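Local coordinates for protein thermotoga maritima TmcAL (Thermotoga maritima, PDB 5Y0T) that belongs to the HIGH nucleotidyl transferase family of the HUP clan, whose alpha/beta nucleotide-binding fold here holds adenosine-5'-rp-alpha-thio-triphosphate, at residues L129-K134 with L147-S152; N141-A146 with G172-H177. All blocks are in the same frame, centred on the assembly; numbering follows the deposited sequence.

Overall arrangement
Contacts 1 and 2 share helix 139-153, which forms salt bridges with two different helices: with helix 123-134 through Arg149 in contact 1, and with helix 167-182 through Arg143 in contact 2. Their centres are about 11 Å apart, and they pack directly on one another, Leu133 CD2 lying 3.6 Å from Ala142 CB. Contact 1 is the more peripheral, its centre about 28 Å from the centre of the chain against about 17 Å for contact 2. Helix 167-182 also packs on strand 187-192 of the central sheet. The side chain of Glu174 in contact 2 remains about 12 Å from the bound adenosine-5'-rp-alpha-thio-triphosphate, too far for its salt bridge to touch the ligand.

Contact 1: L129-K134 with L147-S152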
loop_
_atom_site.group_PDB
_atom_site.type_symbol
_atom_site.label_atom_id
_atom_site.label_comp_id
_atom_site.label_asym_id
_atom_site.label_seq_id
_atom_site.Cartn_x
_atom_site.Cartn_y
_atom_site.Cartn_z
ATOM N N LEU A 129 17.617 -29.613 -21.387
ATOM C CA LEU A 129 17.038 -28.498 -20.651
ATOM C C LEU A 129 17.936 -28.073 -19.511
ATOM O O LEU A 129 18.198 -26.889 -19.332
ATOM C CB LEU A 129 15.650 -28.862 -20.104
ATOM C CG LEU A 129 14.969 -27.757 -19.287
ATOM C CD1 LEU A 129 14.820 -26.489 -20.114
ATOM C CD2 LEU A 129 13.604 -28.228 -18.722
ATOM N N HIS A 130 18.404 -29.052 -18.746
ATOM C CA HIS A 130 19.245 -28.786 -17.589
ATOM C C HIS A 130 20.550 -28.106 -18.012
ATOM O O HIS A 130 20.985 -27.136 -17.387
ATOM C CB HIS A 130 19.532 -30.086 -16.840
ATOM C CG HIS A 130 20.268 -29.893 -15.552
ATOM N ND1 HIS A 130 20.158 -28.745 -14.795
ATOM C CD2 HIS A 130 21.127 -30.701 -14.885
ATOM C CE1 HIS A 130 20.916 -28.855 -13.718
ATOM N NE2 HIS A 130 21.514 -30.033 -13.748
ATOM N N GLU A 131 21.172 -28.613 -19.074
ATOM C CA GLU A 131 22.396 -28.014 -19.588
ATOM C C GLU A 131 22.205 -26.548 -19.952
ATOM O O GLU A 131 23.026 -25.702 -19.596
ATOM C CB GLU A 131 22.903 -28.771 -20.809
ATOM C CG GLU A 131 23.471 -30.127 -20.510
ATOM C CD GLU A 131 24.157 -30.722 -21.716
ATOM O OE1 GLU A 131 24.267 -30.020 -22.746
ATOM O OE2 GLU A 131 24.586 -31.888 -21.635
ATOM N N GLU A 132 21.114 -26.253 -20.658
ATOM C CA GLU A 132 20.840 -24.888 -21.101
ATOM C C GLU A 132 20.578 -23.964 -19.915
ATOM O O GLU A 132 21.040 -22.825 -19.902
ATOM C CB GLU A 132 19.656 -24.859 -22.068
ATOM C CG GLU A 132 19.877 -25.644 -23.348
ATOM C CD GLU A 132 21.055 -25.130 -24.164
ATOM O OE1 GLU A 132 21.249 -23.898 -24.209
ATOM O OE2 GLU A 132 21.781 -25.953 -24.761
ATOM N N LEU A 133 19.842 -24.456 -18.921
ATOM C CA LEU A 133 19.625 -23.686 -17.697
ATOM C C LEU A 133 20.956 -23.425 -16.992
ATOM O O LEU A 133 21.243 -22.293 -16.599
ATOM C CB LEU A 133 18.648 -24.403 -16.759
ATOM C CG LEU A 133 17.192 -24.512 -17.233
ATOM C CD1 LEU A 133 16.395 -25.386 -16.288
ATOM C CD2 LEU A 133 16.540 -23.141 -17.366
ATOM N N LYS A 134 21.769 -24.470 -16.850
ATOM C CA LYS A 134 23.116 -24.338 -16.286
ATOM C C LYS A 134 23.945 -23.273 -17.001
ATOM O O LYS A 134 24.694 -22.534 -16.364
ATOM C CB LYS A 134 23.864 -25.668 -16.349
ATOM C CG LYS A 134 23.585 -26.625 -15.208
ATOM C CD LYS A 134 24.763 -27.584 -15.015
ATOM C CE LYS A 134 26.031 -26.829 -14.666
ATOM N NZ LYS A 134 27.145 -27.724 -14.213
ATOM N N LEU A 147 14.435 -28.018 -26.862
ATOM C CA LEU A 147 13.509 -28.609 -27.826
ATOM C C LEU A 147 14.164 -28.725 -29.191
ATOM O O LEU A 147 14.035 -29.751 -29.868
ATOM C CB LEU A 147 12.222 -27.785 -27.913
ATOM C CG LEU A 147 11.282 -27.913 -26.714
ATOM C CD1 LEU A 147 10.181 -26.869 -26.778
ATOM C CD2 LEU A 147 10.676 -29.306 -26.653
ATOM N N MET A 148 14.892 -27.680 -29.585
ATOM C CA MET A 148 15.614 -27.700 -30.850
ATOM C C MET A 148 16.606 -28.848 -30.895
ATOM O O MET A 148 16.707 -29.555 -31.897
ATOM C CB MET A 148 16.355 -26.380 -31.078
ATOM C CG MET A 148 15.445 -25.207 -31.360
ATOM S SD MET A 148 16.339 -23.649 -31.506
ATOM C CE MET A 148 14.974 -22.539 -31.800
ATOM N N ARG A 149 17.344 -29.024 -29.805
ATOM C CA ARG A 149 18.367 -30.054 -29.754
ATOM C C ARG A 149 17.693 -31.419 -29.762
ATOM O O ARG A 149 18.189 -32.369 -30.383
ATOM C CB ARG A 149 19.262 -29.870 -28.525
ATOM C CG ARG A 149 20.216 -28.685 -28.653
ATOM C CD ARG A 149 20.979 -28.397 -27.367
ATOM N NE ARG A 149 21.964 -29.427 -27.041
ATOM C CZ ARG A 149 22.610 -29.497 -25.879
ATOM N NH1 ARG A 149 22.364 -28.604 -24.930
ATOM N NH2 ARG A 149 23.492 -30.464 -25.661
ATOM N N TYR A 150 16.541 -31.497 -29.108
ATOM C CA TYR A 150 15.722 -32.705 -29.117
ATOM C C TYR A 150 15.230 -33.009 -30.531
ATOM O O TYR A 150 15.353 -34.137 -31.007
ATOM C CB TYR A 150 14.535 -32.560 -28.157
ATOM C CG TYR A 150 13.769 -33.843 -27.934
ATOM C CD1 TYR A 150 14.281 -34.846 -27.119
ATOM C CD2 TYR A 150 12.536 -34.055 -28.537
ATOM C CE1 TYR A 150 13.591 -36.025 -26.910
ATOM C CE2 TYR A 150 11.834 -35.238 -28.335
ATOM C CZ TYR A 150 12.369 -36.217 -27.520
ATOM O OH TYR A 150 11.690 -37.392 -27.316
ATOM N N PHE A 151 14.682 -32.001 -31.205
ATOM C CA PHE A 151 14.244 -32.169 -32.591
ATOM C C PHE A 151 15.361 -32.683 -33.493
ATOM O O PHE A 151 15.137 -33.572 -34.315
ATOM C CB PHE A 151 13.694 -30.856 -33.141
ATOM C CG PHE A 151 12.215 -30.685 -32.926
ATOM C CD1 PHE A 151 11.654 -30.906 -31.680
ATOM C CD2 PHE A 151 11.388 -30.310 -33.977
ATOM C CE1 PHE A 151 10.287 -30.748 -31.477
ATOM C CE2 PHE A 151 10.028 -30.147 -33.792
ATOM C CZ PHE A 151 9.471 -30.365 -32.537
ATOM N N SER A 152 16.558 -32.125 -33.332
ATOM C CA SER A 152 17.715 -32.524 -34.126
ATOM C C SER A 152 18.096 -33.972 -33.882
ATOM O O SER A 152 18.384 -34.709 -34.824
ATOM C CB SER A 152 18.920 -31.625 -33.828
ATOM O OG SER A 152 18.711 -30.313 -34.316
#
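Arg149 reaches from helix 139-153 to the acidic pair Glu131 and Glu132 on helix 123-134, and both carboxylates meet the edge of its guanidinium group, OE1 of Glu131 in the plane and OE2 of Glu132 tilted out of it. The Glu131 side chain runs roughly perpendicular to that of Arg149. Both terminal nitrogens of the arginine converge on one oxygen: NH2 of Arg149 lies 3.0 Å from OE1 of Glu131, and NH1 of Arg149 lies 3.2 Å from the same OE1. Both N-H groups come to this oxygen from one face of the carboxylate, whose plane is turned 44° from that of the guanidinium.

Glu132 supplies the shorter bond, 2.7 Å from its OE2 to NH1 of Arg149, through the anti lone pair. Here the two planes stand nearly perpendicular, 85° apart, and the N-H...O angle is only 131°. The Glu132 chain folds back about its CB-CG bond, whereas that of Glu131 runs extended towards the arginine. NH1 thus serves both acids, and the positive charge between them probably eases the repulsion of two adjacent carboxylates. Arg149 also packs on Phe128 of helix 123-134, and Glu132 on Ala142 and Tyr145 of helix 139-153. Together the three residues form an interhelical salt-bridge network, partly buried, that links the consecutive helices 123-134 and 139-153.

Contact 2: N141-A146 with G172-H177; sequences NARKYA and GVEYIH
Segments 141-146 and 172-177 are both helical, with i to i+4 backbone hydrogen bonds such as Tyr145 N to Asn141 O at 2.9 Å and His177 N to Val173 O at 2.8 Å. Their backbones stand well apart, and an interhelical salt bridge between Arg143 and Glu174 spans the gap, joining helices 139-153 and 167-182. The two side chains extend to meet head-on from their own helices. In Arg143, CG lies anti to the backbone N (chi1 175°) and the chain stays extended until it bends at chi3, which carries the guanidinium across to the other helix. Glu174 instead folds at chi2, bringing its carboxylate round to the arginine.

Tyr125 of helix 123-134 packs against Arg143, while Ala83 of helix 79-92 touches Glu174, a buried residue whose charge is met by Arg143. Val173, one residue before Glu174, packs on Val114 and Leu118 of helix 108-120, so apolar packing adjoins the ion pair. OE2 of Glu174 lies at the edge of the guanidinium, in its plane, and takes a nearly straight bond from NH1 of Arg143, which meets it from above the carboxylate plane at 2.7 Å (N-H...O 164°); NH2 of Arg143 adds a weak one to the same OE2 at 3.3 Å.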
loop_
_atom_site.group_PDB
_atom_site.type_symbol
_atom_site.label_atom_id
_atom_site.label_comp_id
_atom_site.label_asym_id
_atom_site.label_seq_id
_atom_site.Cartn_x
_atom_site.Cartn_y
_atom_site.Cartn_z
ATOM N N ASN A 141 14.049 -19.480 -22.997
ATOM C CA ASN A 141 15.108 -19.690 -23.976
ATOM C C ASN A 141 15.666 -21.106 -23.894
ATOM O O ASN A 141 15.811 -21.789 -24.911
ATOM C CB ASN A 141 16.235 -18.669 -23.789
ATOM C CG ASN A 141 15.928 -17.326 -24.434
ATOM O OD1 ASN A 141 15.100 -17.233 -25.342
ATOM N ND2 ASN A 141 16.606 -16.277 -23.973
ATOM N N ALA A 142 15.960 -21.541 -22.672
ATOM C CA ALA A 142 16.507 -22.867 -22.410
ATOM C C ALA A 142 15.609 -23.973 -22.945
ATOM O O ALA A 142 16.085 -24.914 -23.585
ATOM C CB ALA A 142 16.731 -23.060 -20.919
ATOM N N ARG A 143 14.315 -23.861 -22.664
ATOM C CA ARG A 143 13.328 -24.795 -23.179
ATOM C C ARG A 143 13.340 -24.810 -24.704
ATOM O O ARG A 143 13.269 -25.874 -25.318
ATOM C CB ARG A 143 11.931 -24.440 -22.664
ATOM C CG ARG A 143 10.817 -25.305 -23.254
ATOM C CD ARG A 143 9.486 -25.074 -22.529
ATOM N NE ARG A 143 8.938 -23.746 -22.791
ATOM C CZ ARG A 143 7.786 -23.294 -22.302
ATOM N NH1 ARG A 143 7.031 -24.060 -21.511
ATOM N NH2 ARG A 143 7.383 -22.072 -22.613
ATOM N N LYS A 144 13.442 -23.628 -25.305
ATOM C CA LYS A 144 13.495 -23.507 -26.759
ATOM C C LYS A 144 14.702 -24.248 -27.333
ATOM O O LYS A 144 14.563 -25.072 -28.243
ATOM C CB LYS A 144 13.532 -22.030 -27.172
ATOM C CG LYS A 144 13.499 -21.804 -28.687
ATOM C CD LYS A 144 13.388 -20.326 -29.056
ATOM C CE LYS A 144 14.591 -19.522 -28.572
ATOM N NZ LYS A 144 14.548 -18.109 -29.059
ATOM N N TYR A 145 15.881 -23.956 -26.792
ATOM C CA TYR A 145 17.120 -24.569 -27.256
ATOM C C TYR A 145 17.097 -26.075 -27.011
ATOM O O TYR A 145 17.572 -26.855 -27.838
ATOM C CB TYR A 145 18.328 -23.935 -26.557
ATOM C CG TYR A 145 18.443 -22.446 -26.781
ATOM C CD1 TYR A 145 18.062 -21.873 -27.988
ATOM C CD2 TYR A 145 18.923 -21.612 -25.784
ATOM C CE1 TYR A 145 18.160 -20.510 -28.197
ATOM C CE2 TYR A 145 19.023 -20.252 -25.983
ATOM C CZ TYR A 145 18.644 -19.706 -27.190
ATOM O OH TYR A 145 18.745 -18.350 -27.385
ATOM N N ALA A 146 16.527 -26.477 -25.878
ATOM C CA ALA A 146 16.461 -27.893 -25.532
ATOM C C ALA A 146 15.553 -28.644 -26.504
ATOM O O ALA A 146 15.866 -29.765 -26.929
ATOM C CB ALA A 146 15.983 -28.068 -24.108
ATOM N N GLY A 172 -0.572 -21.515 -26.746
ATOM C CA GLY A 172 -1.221 -22.699 -27.288
ATOM C C GLY A 172 -0.634 -23.992 -26.761
ATOM O O GLY A 172 -1.363 -24.908 -26.367
ATOM N N VAL A 173 0.691 -24.072 -26.761
ATOM C CA VAL A 173 1.372 -25.255 -26.253
ATOM C C VAL A 173 1.049 -25.416 -24.776
ATOM O O VAL A 173 0.784 -26.521 -24.306
ATOM C CB VAL A 173 2.913 -25.160 -26.483
ATOM C CG1 VAL A 173 3.676 -26.130 -25.585
ATOM C CG2 VAL A 173 3.224 -25.415 -27.951
ATOM N N GLU A 174 1.033 -24.306 -24.046
ATOM C CA GLU A 174 0.745 -24.379 -22.618
ATOM C C GLU A 174 -0.705 -24.800 -22.346
ATOM O O GLU A 174 -0.946 -25.512 -21.374
ATOM C CB GLU A 174 1.033 -23.048 -21.933
ATOM C CG GLU A 174 2.511 -22.579 -22.022
ATOM C CD GLU A 174 3.463 -23.342 -21.107
ATOM O OE1 GLU A 174 3.065 -24.361 -20.517
ATOM O OE2 GLU A 174 4.634 -22.916 -20.982
ATOM N N TYR A 175 -1.666 -24.376 -23.176
ATOM C CA TYR A 175 -3.059 -24.858 -22.995
ATOM C C TYR A 175 -3.116 -26.375 -23.143
ATOM O O TYR A 175 -3.767 -27.075 -22.361
ATOM C CB TYR A 175 -4.050 -24.256 -24.013
ATOM C CG TYR A 175 -4.235 -22.756 -23.984
ATOM C CD1 TYR A 175 -4.355 -22.066 -22.791
ATOM C CD2 TYR A 175 -4.293 -22.026 -25.183
ATOM C CE1 TYR A 175 -4.518 -20.694 -22.773
ATOM C CE2 TYR A 175 -4.459 -20.634 -25.173
ATOM C CZ TYR A 175 -4.567 -19.982 -23.971
ATOM O OH TYR A 175 -4.710 -18.619 -23.946
ATOM N N ILE A 176 -2.468 -26.875 -24.192
ATOM C CA ILE A 176 -2.521 -28.285 -24.502
ATOM C C ILE A 176 -1.782 -29.079 -23.431
ATOM O O ILE A 176 -2.256 -30.119 -22.968
ATOM C CB ILE A 176 -1.918 -28.566 -25.905
ATOM C CG1 ILE A 176 -2.770 -27.894 -26.993
ATOM C CG2 ILE A 176 -1.830 -30.062 -26.169
ATOM C CD1 ILE A 176 -2.066 -27.754 -28.339
ATOM N N HIS A 177 -0.620 -28.578 -23.033
ATOM C CA HIS A 177 0.149 -29.214 -21.971
ATOM C C HIS A 177 -0.676 -29.301 -20.696
ATOM O O HIS A 177 -0.718 -30.353 -20.062
ATOM C CB HIS A 177 1.446 -28.455 -21.712
ATOM C CG HIS A 177 2.319 -29.092 -20.677
ATOM N ND1 HIS A 177 3.305 -28.399 -20.011
ATOM C CD2 HIS A 177 2.349 -30.354 -20.187
ATOM C CE1 HIS A 177 3.908 -29.207 -19.155
ATOM N NE2 HIS A 177 3.349 -30.401 -19.244
#